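Local coordinates for 70 kDa protein (Xanthomonas sp., PDB 4B2N), which cleaves the polyisoprene chains of natural rubber with dioxygen, as a c-type cytochrome that carries two covalently bound hemes, at residues P75-R80 with L455-T460; G142-P147 with N213-A218; E265-A270 with S447-Y452; R533-K538 with N630-G635. All coordinates share one frame; numbering follows the deposited sequence.

Interaction 1 of 4, residues P75-R80 with L455-T460; sequences PPFVNR and LSPSWT
Leu-455 and Arg-80 meet where two irregular loops run against each other at the surface, one of which folds directly after Leu-455 into a type I beta turn from Ser-456 to Trp-459. Leu-455 engages the other loop with its carbonyl and with its side chain. Its O takes a nearly straight hydrogen bond from Val-78 N (2.8 Å, N-H...O 165°), and the same oxygen lies in the plane of the Phe-77 ring at its edge, 3.3 Å from CD1. The Leu-455 side chain packs along the opposing backbone: CD2 sits 3.4 Å from Val-78 O and 3.8 Å from Arg-80 CB. Pro-492, from a third loop, touches both Leu-455 and Phe-77.

Arg-80 reaches toward the turn on a chain that is extended from CG to NE. Trp-459 CE3 comes over one face of its guanidinium, 3.6 Å from CZ and offset toward the rim, while CZ lies at the edge of the indole; with the two planes 56° apart this is no parallel stack. NH1 finds its main partner in Asn-454 O and adds a weak bond, 3.4 Å long, to Ser-456 O at the edge of the guanidinium. That carbonyl also accepts Trp-459 N, the bond that closes the turn, and Ser-456 OG accepts Ser-458 N to make an ST turn within it.

Pro-457, the second residue of the turn, faces Pro-76, which follows a cis peptide bond. The proline ring rests on a carbonyl there, with Pro-457 CG 3.2 Å and CD 3.3 Å from Pro-76 O.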
loop_
_atom_site.group_PDB
_atom_site.type_symbol
_atom_site.label_atom_id
_atom_site.label_comp_id
_atom_site.label_asym_id
_atom_site.label_seq_id
_atom_site.Cartn_x
_atom_site.Cartn_y
_atom_site.Cartn_z
ATOM N N PRO A 75 13.588 -14.707 22.915
ATOM C CA PRO A 75 15.006 -14.553 23.243
ATOM C C PRO A 75 15.872 -14.708 21.989
ATOM O O PRO A 75 15.441 -15.312 20.984
ATOM C CB PRO A 75 15.273 -15.711 24.233
ATOM C CG PRO A 75 13.953 -15.962 24.856
ATOM C CD PRO A 75 12.979 -15.806 23.698
ATOM N N PRO A 76 17.074 -14.129 22.010
ATOM C CA PRO A 76 17.667 -13.376 23.126
ATOM C C PRO A 76 17.288 -11.857 23.119
ATOM O O PRO A 76 17.948 -11.064 23.792
ATOM C CB PRO A 76 19.173 -13.563 22.862
ATOM C CG PRO A 76 19.266 -13.549 21.339
ATOM C CD PRO A 76 17.980 -14.176 20.832
ATOM N N PHE A 77 16.219 -11.461 22.424
ATOM C CA PHE A 77 15.902 -10.030 22.339
ATOM C C PHE A 77 15.307 -9.549 23.627
ATOM O O PHE A 77 14.831 -10.347 24.437
ATOM C CB PHE A 77 15.002 -9.710 21.164
ATOM C CG PHE A 77 15.623 -10.054 19.855
ATOM C CD1 PHE A 77 16.631 -9.259 19.328
ATOM C CD2 PHE A 77 15.211 -11.203 19.156
ATOM C CE1 PHE A 77 17.255 -9.584 18.119
ATOM C CE2 PHE A 77 15.791 -11.525 17.943
ATOM C CZ PHE A 77 16.802 -10.692 17.415
ATOM N N VAL A 78 15.359 -8.249 23.845
ATOM C CA VAL A 78 14.837 -7.698 25.082
ATOM C C VAL A 78 13.722 -6.708 24.735
ATOM O O VAL A 78 13.627 -6.249 23.599
ATOM C CB VAL A 78 15.904 -6.966 25.929
ATOM C CG1 VAL A 78 16.951 -7.934 26.458
ATOM C CG2 VAL A 78 16.496 -5.810 25.147
ATOM N N ASN A 79 12.850 -6.460 25.704
ATOM C CA ASN A 79 11.727 -5.601 25.522
ATOM C C ASN A 79 12.216 -4.189 25.736
ATOM O O ASN A 79 12.676 -3.875 26.843
ATOM C CB ASN A 79 10.662 -5.944 26.528
ATOM C CG ASN A 79 9.519 -4.963 26.518
ATOM O OD1 ASN A 79 9.342 -4.202 25.575
ATOM N ND2 ASN A 79 8.727 -4.993 27.548
ATOM N N ARG A 80 12.097 -3.337 24.718
ATOM C CA ARG A 80 12.277 -1.888 24.948
ATOM C C ARG A 80 11.146 -1.008 24.361
ATOM O O ARG A 80 11.306 0.233 24.271
ATOM C CB ARG A 80 13.603 -1.342 24.358
ATOM C CG ARG A 80 14.894 -1.736 25.078
ATOM C CD ARG A 80 16.104 -0.936 24.560
ATOM N NE ARG A 80 17.258 -1.148 25.471
ATOM C CZ ARG A 80 18.105 -2.147 25.304
ATOM N NH1 ARG A 80 17.963 -3.012 24.299
ATOM N NH2 ARG A 80 19.089 -2.322 26.117
ATOM N N LEU A 455 16.189 -3.678 20.162
ATOM C CA LEU A 455 15.774 -4.803 20.972
ATOM C C LEU A 455 16.861 -5.895 21.103
ATOM O O LEU A 455 16.631 -6.960 21.717
ATOM C CB LEU A 455 14.496 -5.430 20.395
ATOM C CG LEU A 455 13.400 -4.428 20.114
ATOM C CD1 LEU A 455 12.222 -5.204 19.560
ATOM C CD2 LEU A 455 13.020 -3.663 21.402
ATOM N N SER A 456 18.009 -5.663 20.480
ATOM C CA SER A 456 19.135 -6.583 20.635
ATOM C C SER A 456 19.676 -6.522 22.048
ATOM O O SER A 456 19.677 -5.443 22.634
ATOM C CB SER A 456 20.280 -6.112 19.741
ATOM O OG SER A 456 21.423 -6.932 19.952
ATOM N N PRO A 457 20.116 -7.665 22.601
ATOM C CA PRO A 457 20.687 -7.507 23.944
ATOM C C PRO A 457 22.014 -6.726 23.926
ATOM O O PRO A 457 22.427 -6.184 24.966
ATOM C CB PRO A 457 20.882 -8.932 24.446
ATOM C CG PRO A 457 20.819 -9.789 23.202
ATOM C CD PRO A 457 19.962 -9.062 22.185
ATOM N N SER A 458 22.629 -6.614 22.751
ATOM C CA SER A 458 23.962 -6.010 22.580
ATOM C C SER A 458 23.826 -4.542 22.376
ATOM O O SER A 458 24.819 -3.858 22.319
ATOM C CB SER A 458 24.670 -6.540 21.315
ATOM O OG SER A 458 24.460 -7.911 21.052
ATOM N N TRP A 459 22.602 -4.035 22.220
ATOM C CA TRP A 459 22.419 -2.641 21.877
ATOM C C TRP A 459 22.528 -1.848 23.117
ATOM O O TRP A 459 21.746 -2.019 24.049
ATOM C CB TRP A 459 21.039 -2.423 21.201
ATOM C CG TRP A 459 20.618 -1.025 20.709
ATOM C CD1 TRP A 459 20.778 -0.492 19.412
ATOM C CD2 TRP A 459 19.866 0.004 21.437
ATOM N NE1 TRP A 459 20.263 0.774 19.321
ATOM C CE2 TRP A 459 19.654 1.116 20.490
ATOM C CE3 TRP A 459 19.335 0.114 22.746
ATOM C CZ2 TRP A 459 18.938 2.230 20.836
ATOM C CZ3 TRP A 459 18.639 1.261 23.086
ATOM C CH2 TRP A 459 18.439 2.308 22.156
ATOM N N THR A 460 23.494 -0.945 23.159
ATOM C CA THR A 460 23.253 0.251 23.970
ATOM C C THR A 460 22.765 1.286 22.977
ATOM O O THR A 460 23.079 1.186 21.797
ATOM C CB THR A 460 24.522 0.828 24.612
ATOM O OG1 THR A 460 24.353 0.907 26.038
ATOM C CG2 THR A 460 24.836 2.232 24.016
#

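Interaction 2 of 4, residues G142-P147 with N213-A218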
loop_
_atom_site.group_PDB
_atom_site.type_symbol
_atom_site.label_atom_id
_atom_site.label_comp_id
_atom_site.label_asym_id
_atom_site.label_seq_id
_atom_site.Cartn_x
_atom_site.Cartn_y
_atom_site.Cartn_z
ATOM N N GLY A 142 -6.067 12.156 -9.691
ATOM C CA GLY A 142 -6.726 10.928 -9.278
ATOM C C GLY A 142 -6.978 10.865 -7.784
ATOM O O GLY A 142 -6.851 9.795 -7.168
ATOM N N LEU A 143 -7.440 11.972 -7.237
ATOM C CA LEU A 143 -7.784 12.105 -5.799
ATOM C C LEU A 143 -9.313 12.350 -5.675
ATOM O O LEU A 143 -10.062 12.131 -6.675
ATOM C CB LEU A 143 -6.970 13.285 -5.185
ATOM C CG LEU A 143 -5.467 13.091 -5.384
ATOM C CD1 LEU A 143 -4.715 14.293 -4.824
ATOM C CD2 LEU A 143 -4.986 11.774 -4.727
ATOM N N TYR A 144 -9.805 12.735 -4.496
ATOM C CA TYR A 144 -11.274 12.807 -4.243
ATOM C C TYR A 144 -11.540 13.996 -3.329
ATOM O O TYR A 144 -10.666 14.365 -2.548
ATOM C CB TYR A 144 -11.753 11.535 -3.549
ATOM C CG TYR A 144 -11.313 10.316 -4.319
ATOM C CD1 TYR A 144 -10.024 9.806 -4.128
ATOM C CD2 TYR A 144 -12.137 9.755 -5.316
ATOM C CE1 TYR A 144 -9.565 8.717 -4.847
ATOM C CE2 TYR A 144 -11.721 8.637 -6.041
ATOM C CZ TYR A 144 -10.386 8.173 -5.847
ATOM O OH TYR A 144 -9.915 7.104 -6.555
ATOM N N PRO A 145 -12.774 14.542 -3.352
ATOM C CA PRO A 145 -13.233 15.448 -2.296
ATOM C C PRO A 145 -13.145 14.733 -0.976
ATOM O O PRO A 145 -13.527 13.550 -0.822
ATOM C CB PRO A 145 -14.682 15.838 -2.688
ATOM C CG PRO A 145 -15.046 14.976 -3.851
ATOM C CD PRO A 145 -13.803 14.253 -4.386
ATOM N N ALA A 146 -12.489 15.399 -0.057
ATOM C CA ALA A 146 -12.225 14.781 1.239
ATOM C C ALA A 146 -13.496 14.744 2.071
ATOM O O ALA A 146 -14.306 15.621 1.971
ATOM C CB ALA A 146 -11.138 15.613 1.987
ATOM N N PRO A 147 -13.642 13.721 2.932
ATOM C CA PRO A 147 -14.754 13.676 3.856
ATOM C C PRO A 147 -14.456 14.430 5.174
ATOM O O PRO A 147 -15.227 14.324 6.096
ATOM C CB PRO A 147 -14.884 12.165 4.155
ATOM C CG PRO A 147 -13.481 11.693 4.044
ATOM C CD PRO A 147 -12.710 12.624 3.144
ATOM N N ASN A 213 -6.354 3.441 -3.364
ATOM C CA ASN A 213 -6.634 4.271 -4.502
ATOM C C ASN A 213 -6.275 3.568 -5.846
ATOM O O ASN A 213 -5.136 3.060 -6.014
ATOM C CB ASN A 213 -5.874 5.601 -4.395
ATOM C CG ASN A 213 -6.519 6.687 -5.255
ATOM O OD1 ASN A 213 -7.364 6.387 -6.145
ATOM N ND2 ASN A 213 -6.207 7.962 -4.979
ATOM N N SER A 214 -7.260 3.490 -6.744
ATOM C CA SER A 214 -7.082 2.913 -8.057
ATOM C C SER A 214 -6.769 3.984 -9.056
ATOM O O SER A 214 -6.615 3.671 -10.217
ATOM C CB SER A 214 -8.379 2.215 -8.544
ATOM O OG SER A 214 -9.455 3.126 -8.492
ATOM N N ALA A 215 -6.729 5.243 -8.650
ATOM C CA ALA A 215 -6.816 6.311 -9.628
ATOM C C ALA A 215 -5.716 7.324 -9.531
ATOM O O ALA A 215 -5.544 8.132 -10.456
ATOM C CB ALA A 215 -8.188 7.013 -9.597
ATOM N N ASN A 216 -4.941 7.285 -8.458
ATOM C CA ASN A 216 -3.972 8.367 -8.260
ATOM C C ASN A 216 -2.819 8.320 -9.244
ATOM O O ASN A 216 -2.273 7.269 -9.539
ATOM C CB ASN A 216 -3.407 8.433 -6.851
ATOM C CG ASN A 216 -2.588 7.197 -6.476
ATOM O OD1 ASN A 216 -3.046 6.062 -6.647
ATOM N ND2 ASN A 216 -1.376 7.417 -5.951
ATOM N N ASP A 217 -2.455 9.485 -9.756
ATOM C CA ASP A 217 -1.291 9.571 -10.590
ATOM C C ASP A 217 -0.173 10.270 -9.827
ATOM O O ASP A 217 -0.075 11.485 -9.828
ATOM C CB ASP A 217 -1.553 10.362 -11.899
ATOM C CG ASP A 217 -0.370 10.269 -12.876
ATOM O OD1 ASP A 217 0.815 10.249 -12.401
ATOM O OD2 ASP A 217 -0.627 10.343 -14.127
ATOM N N ALA A 218 0.717 9.496 -9.210
ATOM C CA ALA A 218 1.756 10.094 -8.352
ATOM C C ALA A 218 2.785 10.829 -9.151
ATOM O O ALA A 218 3.289 11.872 -8.702
ATOM C CB ALA A 218 2.422 9.048 -7.484
HETATM O O HOH W 1 -11.584 5.871 -8.389
#
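Asn-213 OD1 is gripped by two donors that reach it from opposite faces of its amide plane: the hydroxyl of Tyr-144 across the contact, with OH 2.7 Å from OD1, and the backbone of its own loop, with Ala-215 N 2.8 Å from OD1, the latter an Asx turn. Neither donor lies on a lone pair; Tyr-144 OH stands 39° above the carbonyl plane. The other end of the amide donates from ND2 to Gly-142 O (2.9 Å), in the plane of that carbonyl, and to Ala-193 O, so the rotation of the amide is fixed from both ends. With CG anti to the backbone N (chi1 -159°), Asn-213 points into the other loop.

Gly-142 ends helix 133-141 in a Schellman motif, and its CA closes to 3.3 Å from Ala-215 O in a CA-H...O contact. The buried joint ties this helix end to the loop leading into helix 218-226, beside the first heme c: Asn-216 lies about 3 Å, side chain to side chain, from Cys-194, bound covalently to that heme. A water donates to Tyr-144 OH (2.8 Å) in the plane of the ring, and Ala-215 CB packs 3.5 Å from that oxygen.

Interaction 3 of 4, residues E265-A270 with S447-Y452; sequences ETLTLA and SGWWAY
Leu-267 sets one methyl squarely on the face of Trp-449: CD1 lies 3.5 Å from the centroid of the six-membered ring and only 6° off its normal, a CH-pi contact over the centre. Its other methyl, CD2, sits in the corner where the two indoles meet, 3.7 Å from Trp-449 CE3 and 3.6 Å from Trp-450 NE1. Beside this, Glu-265 O approaches Trp-449 CB to 3.6 Å. No hydrogen bond crosses between the segments, so the contact across them is van der Waals and CH-pi packing.

The tryptophans also brace each other. Trp-449 turns its edge to Trp-450, so that Trp-449 CZ3 stands 3.4 Å above the plane of the Trp-450 ring, offset toward the rim. With its CG anti to the backbone N (chi1 174°), Trp-449 faces Leu-267, whose own backbone turns there through a positive phi of 69°.

Further out, a backbone hydrogen bond joins Trp-449 to Met-264, just ahead of Glu-265, and Trp-449 O bonds to His-312 ND1. Val-319 of helix 312-319 touches Leu-267 and both tryptophans, while Arg-329 and Arg-330 of helix 326-331 bond to Leu-267 O and Thr-266 O. The result is a hydrophobic cluster, closed by a CH-pi contact, that joins the loops following helices 253-261 and 439-446, with the Trp-450 side chain about 11 Å from a heme c.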
loop_
_atom_site.group_PDB
_atom_site.type_symbol
_atom_site.label_atom_id
_atom_site.label_comp_id
_atom_site.label_asym_id
_atom_site.label_seq_id
_atom_site.Cartn_x
_atom_site.Cartn_y
_atom_site.Cartn_z
ATOM N N GLU A 265 20.999 3.162 11.400
ATOM C CA GLU A 265 20.886 2.958 12.832
ATOM C C GLU A 265 20.261 4.154 13.538
ATOM O O GLU A 265 19.607 3.987 14.574
ATOM C CB GLU A 265 22.255 2.689 13.418
ATOM C CG GLU A 265 22.880 1.355 12.993
ATOM C CD GLU A 265 24.256 1.259 13.605
ATOM O OE1 GLU A 265 25.265 1.721 13.016
ATOM O OE2 GLU A 265 24.341 0.773 14.732
ATOM N N THR A 266 20.462 5.361 12.992
ATOM C CA THR A 266 20.062 6.559 13.709
ATOM C C THR A 266 19.022 7.400 12.951
ATOM O O THR A 266 18.354 8.199 13.558
ATOM C CB THR A 266 21.266 7.476 13.984
ATOM O OG1 THR A 266 21.686 8.093 12.753
ATOM C CG2 THR A 266 22.419 6.642 14.607
ATOM N N LEU A 267 18.876 7.168 11.642
ATOM C CA LEU A 267 18.041 7.964 10.777
ATOM C C LEU A 267 18.580 9.381 10.538
ATOM O O LEU A 267 17.853 10.209 10.000
ATOM C CB LEU A 267 16.520 7.944 11.206
ATOM C CG LEU A 267 15.902 6.551 11.473
ATOM C CD1 LEU A 267 14.381 6.748 11.828
ATOM C CD2 LEU A 267 16.135 5.652 10.286
ATOM N N THR A 268 19.852 9.632 10.865
ATOM C CA THR A 268 20.538 10.813 10.414
ATOM C C THR A 268 20.582 10.851 8.866
ATOM O O THR A 268 20.791 9.835 8.190
ATOM C CB THR A 268 22.001 10.820 10.915
ATOM O OG1 THR A 268 22.019 10.674 12.340
ATOM C CG2 THR A 268 22.680 12.086 10.534
ATOM N N LEU A 269 20.285 12.015 8.311
ATOM C CA LEU A 269 20.470 12.217 6.894
ATOM C C LEU A 269 21.997 12.311 6.663
ATOM O O LEU A 269 22.633 13.257 7.049
ATOM C CB LEU A 269 19.803 13.521 6.432
ATOM C CG LEU A 269 19.976 13.947 4.965
ATOM C CD1 LEU A 269 19.459 12.864 4.027
ATOM C CD2 LEU A 269 19.267 15.273 4.659
ATOM N N ALA A 270 22.562 11.295 6.064
ATOM C CA ALA A 270 24.008 11.210 5.886
ATOM C C ALA A 270 24.218 10.244 4.727
ATOM O O ALA A 270 24.369 9.050 4.926
ATOM C CB ALA A 270 24.655 10.689 7.185
ATOM N N SER A 447 20.230 -5.022 10.413
ATOM C CA SER A 447 21.218 -4.593 11.376
ATOM C C SER A 447 20.981 -3.141 11.802
ATOM O O SER A 447 21.940 -2.459 12.142
ATOM C CB SER A 447 22.648 -4.722 10.752
ATOM O OG SER A 447 22.746 -3.881 9.594
ATOM N N GLY A 448 19.737 -2.633 11.781
ATOM C CA GLY A 448 19.586 -1.246 12.260
ATOM C C GLY A 448 18.212 -0.919 12.808
ATOM O O GLY A 448 17.421 -1.800 13.144
ATOM N N TRP A 449 17.882 0.356 12.783
ATOM C CA TRP A 449 16.651 0.832 13.404
ATOM C C TRP A 449 15.431 0.206 12.706
ATOM O O TRP A 449 14.446 -0.183 13.346
ATOM C CB TRP A 449 16.689 2.397 13.303
ATOM C CG TRP A 449 15.407 3.024 13.788
ATOM C CD1 TRP A 449 15.085 3.454 15.082
ATOM C CD2 TRP A 449 14.223 3.268 12.974
ATOM N NE1 TRP A 449 13.798 3.942 15.122
ATOM C CE2 TRP A 449 13.223 3.863 13.859
ATOM C CE3 TRP A 449 13.874 3.013 11.618
ATOM C CZ2 TRP A 449 11.936 4.201 13.399
ATOM C CZ3 TRP A 449 12.618 3.384 11.169
ATOM C CH2 TRP A 449 11.644 3.941 12.052
ATOM N N TRP A 450 15.495 0.046 11.399
ATOM C CA TRP A 450 14.376 -0.519 10.667
ATOM C C TRP A 450 13.982 -1.869 11.205
ATOM O O TRP A 450 12.773 -2.171 11.305
ATOM C CB TRP A 450 14.739 -0.581 9.181
ATOM C CG TRP A 450 14.950 0.806 8.676
ATOM C CD1 TRP A 450 16.155 1.488 8.540
ATOM C CD2 TRP A 450 13.897 1.766 8.289
ATOM N NE1 TRP A 450 15.909 2.776 8.131
ATOM C CE2 TRP A 450 14.568 2.995 7.966
ATOM C CE3 TRP A 450 12.509 1.682 8.150
ATOM C CZ2 TRP A 450 13.860 4.113 7.479
ATOM C CZ3 TRP A 450 11.810 2.762 7.684
ATOM C CH2 TRP A 450 12.470 3.981 7.381
ATOM N N ALA A 451 14.991 -2.664 11.612
ATOM C CA ALA A 451 14.693 -4.012 12.121
ATOM C C ALA A 451 14.512 -3.955 13.645
ATOM O O ALA A 451 14.519 -4.991 14.253
ATOM C CB ALA A 451 15.796 -5.063 11.717
ATOM N N TYR A 452 14.345 -2.761 14.230
ATOM C CA TYR A 452 14.251 -2.622 15.703
ATOM C C TYR A 452 15.457 -3.271 16.414
ATOM O O TYR A 452 15.287 -4.158 17.321
ATOM C CB TYR A 452 12.978 -3.314 16.253
ATOM C CG TYR A 452 11.659 -2.702 15.928
ATOM C CD1 TYR A 452 11.139 -2.731 14.615
ATOM C CD2 TYR A 452 10.898 -2.111 16.935
ATOM C CE1 TYR A 452 9.866 -2.226 14.331
ATOM C CE2 TYR A 452 9.595 -1.606 16.675
ATOM C CZ TYR A 452 9.111 -1.668 15.378
ATOM O OH TYR A 452 7.888 -1.132 15.140
#

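Interaction 4 of 4, residues R533-K538 with N630-G635; sequences RPKLWK and NSYLYG
Lys-535 leans its aliphatic chain on the phenol end of Tyr-632, crossing it at about a right angle. CB starts 4.0 Å from Tyr-632 CE2; the chain then bends at chi2 (-81°), which keeps it against the hydroxyl, so that CG and CD each lie 3.6 Å from Tyr-632 OH and CE follows at the same separation. At the tip, NZ bonds to Asn-638 OD1 and more weakly to a water, which in turn donates to Ser-631 O (2.9 Å). The ammonium is thus linked back to the very loop that its methylenes cover.

Next along the chain, Leu-536 lies side by side with Asn-630, its CG 3.6 Å from Asn-630 OD1, and its CD1 reaches Tyr-632 CE2 at 3.8 Å. The same OD1 accepts Tyr-632 N (2.9 Å) from 42° above its carbonyl plane, while Asn-630 ND2 is held by Pro-585 O. Lys-535 O is modelled close to Ser-631, so the backbone bond from Ser-631 N is less certain.

Leu-536 and Asn-630 form an antiparallel non-hydrogen-bonded pair in a small three-stranded sheet, where strand 536-538 is central and the outer strand 629-630 ends in an Asx turn within a type I beta turn.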
loop_
_atom_site.group_PDB
_atom_site.type_symbol
_atom_site.label_atom_id
_atom_site.label_comp_id
_atom_site.label_asym_id
_atom_site.label_seq_id
_atom_site.Cartn_x
_atom_site.Cartn_y
_atom_site.Cartn_z
ATOM N N ARG A 533 -8.920 -11.609 -19.172
ATOM C CA ARG A 533 -8.261 -10.387 -18.667
ATOM C C ARG A 533 -7.785 -9.553 -19.865
ATOM O O ARG A 533 -7.065 -10.039 -20.692
ATOM C CB ARG A 533 -7.043 -10.774 -17.819
ATOM C CG ARG A 533 -7.331 -11.790 -16.725
ATOM C CD ARG A 533 -6.110 -11.964 -15.817
ATOM N NE ARG A 533 -6.372 -12.954 -14.753
ATOM C CZ ARG A 533 -5.447 -13.735 -14.214
ATOM N NH1 ARG A 533 -4.169 -13.627 -14.600
ATOM N NH2 ARG A 533 -5.806 -14.658 -13.337
ATOM N N PRO A 534 -8.130 -8.271 -19.949
ATOM C CA PRO A 534 -7.637 -7.513 -21.089
ATOM C C PRO A 534 -6.239 -7.018 -20.845
ATOM O O PRO A 534 -5.931 -6.563 -19.731
ATOM C CB PRO A 534 -8.595 -6.324 -21.136
ATOM C CG PRO A 534 -8.870 -6.076 -19.641
ATOM C CD PRO A 534 -8.978 -7.468 -19.043
ATOM N N LYS A 535 -5.406 -7.024 -21.861
ATOM C CA LYS A 535 -4.011 -6.570 -21.658
ATOM C C LYS A 535 -3.925 -5.079 -21.473
ATOM O O LYS A 535 -3.057 -4.579 -20.778
ATOM C CB LYS A 535 -3.156 -6.897 -22.860
ATOM C CG LYS A 535 -2.935 -8.411 -22.973
ATOM C CD LYS A 535 -1.824 -8.729 -22.018
ATOM C CE LYS A 535 -1.302 -10.131 -22.241
ATOM N NZ LYS A 535 -0.900 -10.527 -20.876
ATOM N N LEU A 536 -4.749 -4.365 -22.202
ATOM C CA LEU A 536 -4.843 -2.903 -21.996
ATOM C C LEU A 536 -6.287 -2.558 -21.785
ATOM O O LEU A 536 -7.206 -3.133 -22.403
ATOM C CB LEU A 536 -4.266 -2.129 -23.134
ATOM C CG LEU A 536 -2.777 -2.383 -23.450
ATOM C CD1 LEU A 536 -2.729 -3.687 -24.212
ATOM C CD2 LEU A 536 -2.247 -1.283 -24.330
ATOM N N TRP A 537 -6.555 -1.700 -20.848
ATOM C CA TRP A 537 -7.981 -1.457 -20.565
ATOM C C TRP A 537 -8.167 -0.074 -19.989
ATOM O O TRP A 537 -7.283 0.445 -19.295
ATOM C CB TRP A 537 -8.495 -2.568 -19.649
ATOM C CG TRP A 537 -7.768 -2.701 -18.329
ATOM C CD1 TRP A 537 -6.671 -3.511 -18.036
ATOM C CD2 TRP A 537 -8.089 -2.039 -17.051
ATOM N NE1 TRP A 537 -6.308 -3.393 -16.710
ATOM C CE2 TRP A 537 -7.107 -2.531 -16.075
ATOM C CE3 TRP A 537 -9.048 -1.077 -16.643
ATOM C CZ2 TRP A 537 -7.108 -2.107 -14.739
ATOM C CZ3 TRP A 537 -9.074 -0.678 -15.269
ATOM C CH2 TRP A 537 -8.102 -1.159 -14.358
ATOM N N LYS A 538 -9.286 0.544 -20.318
ATOM C CA LYS A 538 -9.451 1.954 -20.100
ATOM C C LYS A 538 -10.761 2.103 -19.334
ATOM O O LYS A 538 -11.804 1.581 -19.778
ATOM C CB LYS A 538 -9.549 2.583 -21.496
ATOM C CG LYS A 538 -10.153 3.934 -21.502
ATOM C CD LYS A 538 -9.861 4.653 -22.831
ATOM C CE LYS A 538 -10.862 4.294 -23.928
ATOM N NZ LYS A 538 -11.429 5.590 -24.387
ATOM N N ASN A 630 -1.819 -0.289 -19.101
ATOM C CA ASN A 630 -1.031 -1.012 -20.082
ATOM C C ASN A 630 -0.223 -2.143 -19.428
ATOM O O ASN A 630 0.832 -1.896 -18.788
ATOM C CB ASN A 630 -0.094 -0.074 -20.810
ATOM C CG ASN A 630 0.633 -0.782 -21.974
ATOM O OD1 ASN A 630 0.594 -2.028 -22.104
ATOM N ND2 ASN A 630 1.260 0.004 -22.832
ATOM N N SER A 631 -0.691 -3.377 -19.625
ATOM C CA SER A 631 -0.036 -4.582 -19.062
ATOM C C SER A 631 1.400 -4.875 -19.564
ATOM O O SER A 631 2.107 -5.687 -18.976
ATOM C CB SER A 631 -0.866 -5.850 -19.376
ATOM O OG SER A 631 -1.918 -5.933 -18.480
ATOM N N TYR A 632 1.774 -4.288 -20.699
ATOM C CA TYR A 632 3.102 -4.433 -21.302
ATOM C C TYR A 632 4.229 -3.580 -20.670
ATOM O O TYR A 632 5.380 -3.864 -20.891
ATOM C CB TYR A 632 3.022 -4.206 -22.817
ATOM C CG TYR A 632 2.195 -5.252 -23.455
ATOM C CD1 TYR A 632 2.565 -6.582 -23.331
ATOM C CD2 TYR A 632 0.993 -4.945 -24.113
ATOM C CE1 TYR A 632 1.831 -7.585 -23.909
ATOM C CE2 TYR A 632 0.230 -5.961 -24.697
ATOM C CZ TYR A 632 0.666 -7.277 -24.584
ATOM O OH TYR A 632 -0.046 -8.332 -25.106
ATOM N N LEU A 633 3.911 -2.602 -19.842
ATOM C CA LEU A 633 4.983 -1.862 -19.198
ATOM C C LEU A 633 5.647 -2.746 -18.143
ATOM O O LEU A 633 5.059 -3.746 -17.674
ATOM C CB LEU A 633 4.505 -0.502 -18.614
ATOM C CG LEU A 633 3.735 0.384 -19.617
ATOM C CD1 LEU A 633 3.309 1.622 -18.818
ATOM C CD2 LEU A 633 4.524 0.784 -20.854
ATOM N N TYR A 634 6.884 -2.392 -17.813
ATOM C CA TYR A 634 7.670 -3.109 -16.841
ATOM C C TYR A 634 6.868 -3.271 -15.535
ATOM O O TYR A 634 6.426 -2.279 -14.973
ATOM C CB TYR A 634 8.947 -2.290 -16.564
ATOM C CG TYR A 634 9.947 -2.902 -15.581
ATOM C CD1 TYR A 634 9.841 -2.677 -14.197
ATOM C CD2 TYR A 634 11.013 -3.685 -16.032
ATOM C CE1 TYR A 634 10.775 -3.189 -13.307
ATOM C CE2 TYR A 634 11.926 -4.221 -15.127
ATOM C CZ TYR A 634 11.788 -3.985 -13.790
ATOM O OH TYR A 634 12.704 -4.507 -12.923
ATOM N N GLY A 635 6.709 -4.513 -15.073
ATOM C CA GLY A 635 6.141 -4.774 -13.796
ATOM C C GLY A 635 4.639 -4.870 -13.882
ATOM O O GLY A 635 4.014 -5.157 -12.864
HETATM O O HOH W 2 1.384 -8.360 -19.858
#

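The four contacts differ in burial and chemistry. Interactions 2 and 3 are buried throughout, yet the former depends on a bonded asparagine amide near the first heme, the latter on methyls and indoles without a polar bond across it. Interactions 1 and 4 are partly buried: each combines a backbone contact with a long basic side chain crossing an aromatic residue, but only interaction 4 belongs to a sheet. Interactions 1 and 3 share the chain between helices 439-446 and 467-481, their centres about 16 Å apart. Interactions 2 and 4, with centres about 21 Å apart, approach to about 7 Å between nearest atoms without touching, and interactions 1 and 4 are on opposite sides of the chain's centre.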